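Local coordinates for Glyoxalase/bleomycin resistance protein/dioxygenase (Catenulispora acidiphila, PDB 4N04) that belongs to the vicinal oxygen chelate (glyoxalase/bleomycin resistance) superfamily and may act as a dioxygenase, its exact substrate and reaction being unestablished, at residues Arg25-Ala30 and Ile109-Val114; Pro32-Tyr35 and Ala41-Gln44. The protein carries 1 engineered substitution. One frame throughout, in Å; residues are numbered along the deposited sequence.

Interaction 1: Arg25-Ala30 and Ile109-Val114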
ATOM      1  N   ARG A  25       6.433   3.413   3.240  1.00 50.03           N
ATOM      2  CA  ARG A  25       7.467   4.139   2.507  1.00 55.58           C
ATOM      3  C   ARG A  25       8.244   3.169   1.614  1.00 54.54           C
ATOM      4  O   ARG A  25       8.347   3.370   0.396  1.00 45.83           O
ATOM      5  CB  ARG A  25       8.420   4.843   3.473  1.00 62.12           C
ATOM      6  CG  ARG A  25       8.881   6.208   2.992  1.00 67.42           C
ATOM      7  CD  ARG A  25      10.268   6.547   3.528  1.00 69.26           C
ATOM      8  NE  ARG A  25      10.352   6.395   4.977  1.00 68.01           N
ATOM      9  CZ  ARG A  25      10.038   7.355   5.840  1.00 68.89           C
ATOM     10  NH1 ARG A  25       9.613   8.531   5.394  1.00 68.47           N
ATOM     11  NH2 ARG A  25      10.146   7.141   7.150  1.00 67.03           N
ATOM     12  N   SER A  26       8.775   2.113   2.227  1.00 51.18           N
ATOM     13  CA  SER A  26       9.464   1.063   1.487  1.00 49.47           C
ATOM     14  C   SER A  26       8.612   0.505   0.350  1.00 52.64           C
ATOM     15  O   SER A  26       9.065   0.421  -0.788  1.00 60.43           O
ATOM     16  CB  SER A  26       9.875  -0.067   2.426  1.00 50.19           C
ATOM     17  OG  SER A  26      10.777   0.395   3.421  1.00 54.46           O
ATOM     18  N   LEU A  27       7.376   0.135   0.657  1.00 45.28           N
ATOM     19  CA  LEU A  27       6.521  -0.494  -0.327  1.00 46.84           C
ATOM     20  C   LEU A  27       6.293   0.428  -1.520  1.00 52.25           C
ATOM     21  O   LEU A  27       6.490   0.031  -2.672  1.00 52.29           O
ATOM     22  CB  LEU A  27       5.176  -0.909   0.302  1.00 46.03           C
ATOM     23  CG  LEU A  27       4.095  -1.386  -0.671  1.00 45.78           C
ATOM     24  CD1 LEU A  27       4.434  -2.777  -1.197  1.00 48.11           C
ATOM     25  CD2 LEU A  27       2.727  -1.379  -0.028  1.00 43.55           C
ATOM     26  N   LEU A  28       5.875   1.658  -1.246  1.00 53.51           N
ATOM     27  CA  LEU A  28       5.506   2.573  -2.321  1.00 52.99           C
ATOM     28  C   LEU A  28       6.748   3.235  -2.962  1.00 57.73           C
ATOM     29  O   LEU A  28       6.692   3.719  -4.094  1.00 58.14           O
ATOM     30  CB  LEU A  28       4.523   3.630  -1.806  1.00 49.22           C
ATOM     31  CG  LEU A  28       3.197   3.181  -1.176  1.00 47.81           C
ATOM     32  CD1 LEU A  28       2.568   4.331  -0.376  1.00 43.38           C
ATOM     33  CD2 LEU A  28       2.218   2.663  -2.219  1.00 41.99           C
ATOM     34  N   GLY A  29       7.868   3.240  -2.244  1.00 59.66           N
ATOM     35  CA  GLY A  29       9.075   3.859  -2.753  1.00 62.97           C
ATOM     36  C   GLY A  29       8.939   5.362  -2.922  1.00 64.39           C
ATOM     37  O   GLY A  29       9.513   5.967  -3.828  1.00 65.90           O
ATOM     38  N   ALA A  30       8.153   5.968  -2.045  1.00 60.25           N
ATOM     39  CA  ALA A  30       8.006   7.410  -2.037  1.00 55.54           C
ATOM     40  C   ALA A  30       7.740   7.849  -0.621  1.00 57.25           C
ATOM     41  O   ALA A  30       7.364   7.049   0.230  1.00 61.32           O
ATOM     42  CB  ALA A  30       6.881   7.851  -2.949  1.00 49.84           C
ATOM     43  N   ILE A 109      -2.532  -5.161   1.288  1.00 33.37           N
ATOM     44  CA  ILE A 109      -2.382  -4.249   0.167  1.00 33.45           C
ATOM     45  C   ILE A 109      -2.047  -5.058  -1.075  1.00 37.38           C
ATOM     46  O   ILE A 109      -0.937  -5.579  -1.196  1.00 39.01           O
ATOM     47  CB  ILE A 109      -1.237  -3.225   0.398  1.00 33.82           C
ATOM     48  CG1 ILE A 109      -1.306  -2.652   1.808  1.00 33.03           C
ATOM     49  CG2 ILE A 109      -1.292  -2.119  -0.638  1.00 34.10           C
ATOM     50  CD1 ILE A 109      -2.524  -1.797   2.051  1.00 31.97           C
ATOM     51  N   ALA A 110      -2.995  -5.161  -1.997  1.00 34.73           N
ATOM     52  CA  ALA A 110      -2.783  -5.958  -3.199  1.00 36.35           C
ATOM     53  C   ALA A 110      -2.480  -5.117  -4.437  1.00 37.39           C
ATOM     54  O   ALA A 110      -2.991  -4.001  -4.602  1.00 36.61           O
ATOM     55  CB  ALA A 110      -3.964  -6.887  -3.455  1.00 36.23           C
ATOM     56  N   PHE A 111      -1.633  -5.675  -5.296  1.00 41.42           N
ATOM     57  CA  PHE A 111      -1.253  -5.048  -6.549  1.00 41.34           C
ATOM     58  C   PHE A 111      -1.522  -6.002  -7.683  1.00 46.57           C
ATOM     59  O   PHE A 111      -1.010  -7.122  -7.706  1.00 50.54           O
ATOM     60  CB  PHE A 111       0.226  -4.693  -6.545  1.00 42.94           C
ATOM     61  CG  PHE A 111       0.589  -3.616  -5.575  1.00 41.55           C
ATOM     62  CD1 PHE A 111       0.640  -2.295  -5.980  1.00 46.95           C
ATOM     63  CD2 PHE A 111       0.891  -3.925  -4.260  1.00 44.95           C
ATOM     64  CE1 PHE A 111       0.982  -1.299  -5.091  1.00 45.80           C
ATOM     65  CE2 PHE A 111       1.237  -2.934  -3.361  1.00 47.71           C
ATOM     66  CZ  PHE A 111       1.281  -1.614  -3.775  1.00 45.82           C
ATOM     67  N   GLY A 112      -2.331  -5.554  -8.631  1.00 46.97           N
ATOM     68  CA  GLY A 112      -2.645  -6.353  -9.796  1.00 47.16           C
ATOM     69  C   GLY A 112      -2.223  -5.665 -11.074  1.00 51.64           C
ATOM     70  O   GLY A 112      -1.633  -4.585 -11.053  1.00 54.54           O
ATOM     71  N   GLU A 113      -2.532  -6.302 -12.195  1.00 55.84           N
ATOM     72  CA  GLU A 113      -2.189  -5.764 -13.495  1.00 64.54           C
ATOM     73  C   GLU A 113      -3.133  -6.277 -14.569  1.00 69.64           C
ATOM     74  O   GLU A 113      -3.717  -7.354 -14.453  1.00 68.13           O
ATOM     75  CB  GLU A 113      -0.747  -6.114 -13.855  1.00 72.17           C
ATOM     76  CG  GLU A 113      -0.455  -7.600 -13.879  1.00 82.21           C
ATOM     77  CD  GLU A 113       0.827  -7.931 -14.627  1.00 96.51           C
ATOM     78  OE1 GLU A 113       1.569  -6.988 -14.985  1.00100.65           O
ATOM     79  OE2 GLU A 113       1.090  -9.134 -14.865  1.00101.86           O
ATOM     80  N   VAL A 114      -3.263  -5.487 -15.625  1.00 76.87           N
ATOM     81  CA  VAL A 114      -4.127  -5.811 -16.756  1.00 76.24           C
ATOM     82  C   VAL A 114      -3.559  -6.955 -17.620  1.00 76.00           C
ATOM     83  O   VAL A 114      -2.355  -7.223 -17.608  1.00 75.09           O
ATOM     84  CB  VAL A 114      -4.369  -4.537 -17.601  1.00 72.23           C
ATOM     85  CG1 VAL A 114      -4.641  -3.349 -16.673  1.00 66.31           C
ATOM     86  CG2 VAL A 114      -3.165  -4.239 -18.460  1.00 74.07           C
TER
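Leu-27, in the last turn of helix 17-28, pushes its two methyl groups against Phe-111 and Ile-109 of strand 108-113. CD1 of Leu-27 lies 3.9 Å from CE2 of Phe-111, meeting the ring obliquely. The other methyl, CD2, comes up in the plane of the ring at its outer edge, 4.0 Å from CZ of Phe-111, and the same methyl also meets CG2 of Ile-109 at 4.1 Å. A leucine suits this place because its forked end serves two neighbours at once. The fork is delivered by a chi1 of 171°, which sets CG opposite the backbone N and carries the methyls outward from the helix. The leucine and phenylalanine side chains approach from opposite directions and meet between the two backbones, whose nearest CA atoms, those of Leu-27 and Ile-109, are 9.7 Å apart.

Further out, Phe-111 packs on Leu-72 and Val-75 of helix 72-81 and on Leu-67 of strand 64-69, while Leu-27 also touches Tyr-101 and Val-84. The guanidinium group of Arg-82 donates hydrogen bonds, through NE and NH2, to the carbonyl oxygens of Ser-26 and Leu-27 in the helix's last turn. Beyond Leu-28 the chain leaves the helix at Gly-29, whose positive phi glycine readily adopts. With no polar bond across it, this small, buried contact joins the first helix to the second four-stranded sheet by apolar packing alone.

Interaction 2: Pro32-Tyr35 and Ala41-Gln44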
ATOM      1  N   PRO A  32       5.670  10.349   2.056  1.00 48.65           N
ATOM      2  CA  PRO A  32       4.315  10.890   2.134  1.00 58.39           C
ATOM      3  C   PRO A  32       4.231  12.221   1.400  1.00 60.52           C
ATOM      4  O   PRO A  32       5.150  13.029   1.513  1.00 67.60           O
ATOM      5  CB  PRO A  32       4.130  11.106   3.629  1.00 48.15           C
ATOM      6  CG  PRO A  32       4.952  10.043   4.245  1.00 48.25           C
ATOM      7  CD  PRO A  32       6.140   9.844   3.354  1.00 48.72           C
ATOM      8  N   THR A  33       3.165  12.438   0.641  1.00 56.56           N
ATOM      9  CA  THR A  33       2.933  13.743   0.031  1.00 48.70           C
ATOM     10  C   THR A  33       2.706  14.843   1.088  1.00 48.86           C
ATOM     11  O   THR A  33       3.128  15.977   0.901  1.00 54.60           O
ATOM     12  CB  THR A  33       1.760  13.690  -0.952  1.00 52.23           C
ATOM     13  OG1 THR A  33       2.018  12.688  -1.949  1.00 54.39           O
ATOM     14  CG2 THR A  33       1.550  15.035  -1.623  1.00 49.07           C
ATOM     15  N   PHE A  34       2.047  14.507   2.194  1.00 50.35           N
ATOM     16  CA  PHE A  34       1.910  15.416   3.332  1.00 48.78           C
ATOM     17  C   PHE A  34       1.415  14.707   4.579  1.00 51.27           C
ATOM     18  O   PHE A  34       0.885  13.594   4.497  1.00 49.17           O
ATOM     19  CB  PHE A  34       0.998  16.606   3.018  1.00 49.03           C
ATOM     20  CG  PHE A  34      -0.396  16.233   2.596  1.00 48.63           C
ATOM     21  CD1 PHE A  34      -1.459  16.340   3.492  1.00 54.26           C
ATOM     22  CD2 PHE A  34      -0.657  15.820   1.291  1.00 48.51           C
ATOM     23  CE1 PHE A  34      -2.763  16.016   3.101  1.00 48.30           C
ATOM     24  CE2 PHE A  34      -1.954  15.497   0.886  1.00 51.26           C
ATOM     25  CZ  PHE A  34      -3.011  15.590   1.797  1.00 52.13           C
ATOM     26  N   TYR A  35       1.590  15.359   5.730  1.00 48.87           N
ATOM     27  CA  TYR A  35       1.064  14.863   7.000  1.00 60.62           C
ATOM     28  C   TYR A  35      -0.036  15.776   7.533  1.00 59.83           C
ATOM     29  O   TYR A  35       0.249  16.826   8.084  1.00 62.82           O
ATOM     30  CB  TYR A  35       2.157  14.763   8.064  1.00 49.26           C
ATOM     31  CG  TYR A  35       3.334  13.894   7.714  1.00 49.24           C
ATOM     32  CD1 TYR A  35       3.519  12.665   8.327  1.00 49.02           C
ATOM     33  CD2 TYR A  35       4.268  14.306   6.779  1.00 49.55           C
ATOM     34  CE1 TYR A  35       4.601  11.866   8.016  1.00 54.43           C
ATOM     35  CE2 TYR A  35       5.351  13.517   6.455  1.00 49.66           C
ATOM     36  CZ  TYR A  35       5.519  12.301   7.079  1.00 58.60           C
ATOM     37  OH  TYR A  35       6.609  11.525   6.750  1.00 61.83           O
ATOM     38  N   ALA A  41      -0.392  10.076   7.581  1.00 46.73           N
ATOM     39  CA  ALA A  41       0.407  10.321   6.398  1.00 42.97           C
ATOM     40  C   ALA A  41      -0.411   9.980   5.158  1.00 47.44           C
ATOM     41  O   ALA A  41      -1.074   8.941   5.107  1.00 48.21           O
ATOM     42  CB  ALA A  41       1.677   9.494   6.453  1.00 39.16           C
ATOM     43  N   VAL A  42      -0.358  10.865   4.171  1.00 37.30           N
ATOM     44  CA  VAL A  42      -1.086  10.730   2.921  1.00 36.90           C
ATOM     45  C   VAL A  42      -0.106  10.620   1.754  1.00 44.02           C
ATOM     46  O   VAL A  42       0.826  11.414   1.649  1.00 45.96           O
ATOM     47  CB  VAL A  42      -1.957  11.971   2.673  1.00 37.69           C
ATOM     48  CG1 VAL A  42      -2.666  11.884   1.335  1.00 37.24           C
ATOM     49  CG2 VAL A  42      -2.947  12.162   3.799  1.00 37.88           C
ATOM     50  N   TRP A  43      -0.302   9.626   0.893  1.00 41.22           N
ATOM     51  CA  TRP A  43       0.449   9.532  -0.352  1.00 37.33           C
ATOM     52  C   TRP A  43      -0.483   9.821  -1.503  1.00 45.06           C
ATOM     53  O   TRP A  43      -1.547   9.206  -1.622  1.00 43.89           O
ATOM     54  CB  TRP A  43       1.011   8.134  -0.579  1.00 37.71           C
ATOM     55  CG  TRP A  43       2.177   7.761   0.242  1.00 38.32           C
ATOM     56  CD1 TRP A  43       3.475   7.728  -0.157  1.00 39.62           C
ATOM     57  CD2 TRP A  43       2.163   7.316   1.599  1.00 43.22           C
ATOM     58  NE1 TRP A  43       4.278   7.299   0.867  1.00 40.30           N
ATOM     59  CE2 TRP A  43       3.498   7.044   1.962  1.00 44.36           C
ATOM     60  CE3 TRP A  43       1.153   7.127   2.550  1.00 37.76           C
ATOM     61  CZ2 TRP A  43       3.853   6.590   3.230  1.00 40.18           C
ATOM     62  CZ3 TRP A  43       1.505   6.681   3.812  1.00 44.09           C
ATOM     63  CH2 TRP A  43       2.843   6.413   4.141  1.00 43.79           C
ATOM     64  N   GLN A  44      -0.084  10.748  -2.364  1.00 46.30           N
ATOM     65  CA  GLN A  44      -0.746  10.868  -3.647  1.00 46.80           C
ATOM     66  C   GLN A  44      -0.069   9.908  -4.598  1.00 44.62           C
ATOM     67  O   GLN A  44       1.119  10.050  -4.889  1.00 45.27           O
ATOM     68  CB  GLN A  44      -0.663  12.277  -4.200  1.00 47.34           C
ATOM     69  CG  GLN A  44      -1.308  12.372  -5.559  1.00 49.87           C
ATOM     70  CD  GLN A  44      -1.744  13.772  -5.872  1.00 55.86           C
ATOM     71  OE1 GLN A  44      -2.281  14.468  -5.012  1.00 59.13           O
ATOM     72  NE2 GLN A  44      -1.506  14.207  -7.100  1.00 59.22           N
TER
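The beta hairpin of strands 34-37 and 40-46 forms one margin of the first four-stranded sheet, and its pairing begins with a classic beta bulge: Thr-33 and Phe-34 both face Val-42. The carbonyl O of Val-42 takes two weak hydrogen bonds, a short but bent one from Thr-33 N (2.7 Å, 123° at the hydrogen) and a longer one from Phe-34 N. In return Val-42 N gives a firmer bond to Phe-34 O at 3.0 Å, closing the antiparallel hydrogen-bonded pair. Thr-33 adds a side-chain link, its OG1 accepting an almost straight bond of 2.9 Å from Gln-44 N. Here a threonine hydroxyl serves as acceptor for a strand N-H, in the place a backbone carbonyl would take in a regular ladder.

Phe-34 and Val-42 lie side by side on the same face of the sheet. With chi1 at 58°, the phenyl group stands between its own backbone N and carbonyl carbon, and one ring face rests on Val-42 in a CH-pi contact, CB lying 4.0 Å from the centroid. This CB lies under the ring's rim, and CG1 and CG2 diverge toward CE2 and CE1, at the ring's outer end.

Pro-32 and Trp-43 run together on the other face. CA of Pro-32 sits over the five-membered ring of Trp-43, 3.9 Å from its centroid, and the proline CG reaches CZ2 of the same indole at 3.8 Å. Ala-41, small enough to fit beside them, offers its CB to both Pro-32 and the Tyr-35 ring. Helix 17-28 covers this side, Leu-21 touching Pro-32 and Tyr-35. Two of the three backbone bonds are weak, so the Thr-33 hydroxyl bond and the CH-pi packing on both faces probably contribute appreciably to holding this edge.

How the interactions relate
Helix 17-28 connects the two contacts, whose centres are 15 Å apart: its last turn reaches the second sheet in interaction 1, and the chain then runs directly into the bulged edge of the first sheet in interaction 2. Trp-43 is the meeting point. Its NE1 probably hydrogen-bonds Ala-30 O at 3.2 Å, and its CG packs 3.5 Å from CD1 of Leu-28, next to Leu-27 in the helix. Interaction 1 is fully buried, its centre about 5 Å from the centre of the chain, whereas interaction 2, centred about 12 Å from it, is partly buried. On the face away from Trp-43, the Val-42 side chain comes within about 4 Å of a bound cyclohexylaminoethanesulfonic acid molecule, probably from the crystallisation liquor, which may mark a pocket.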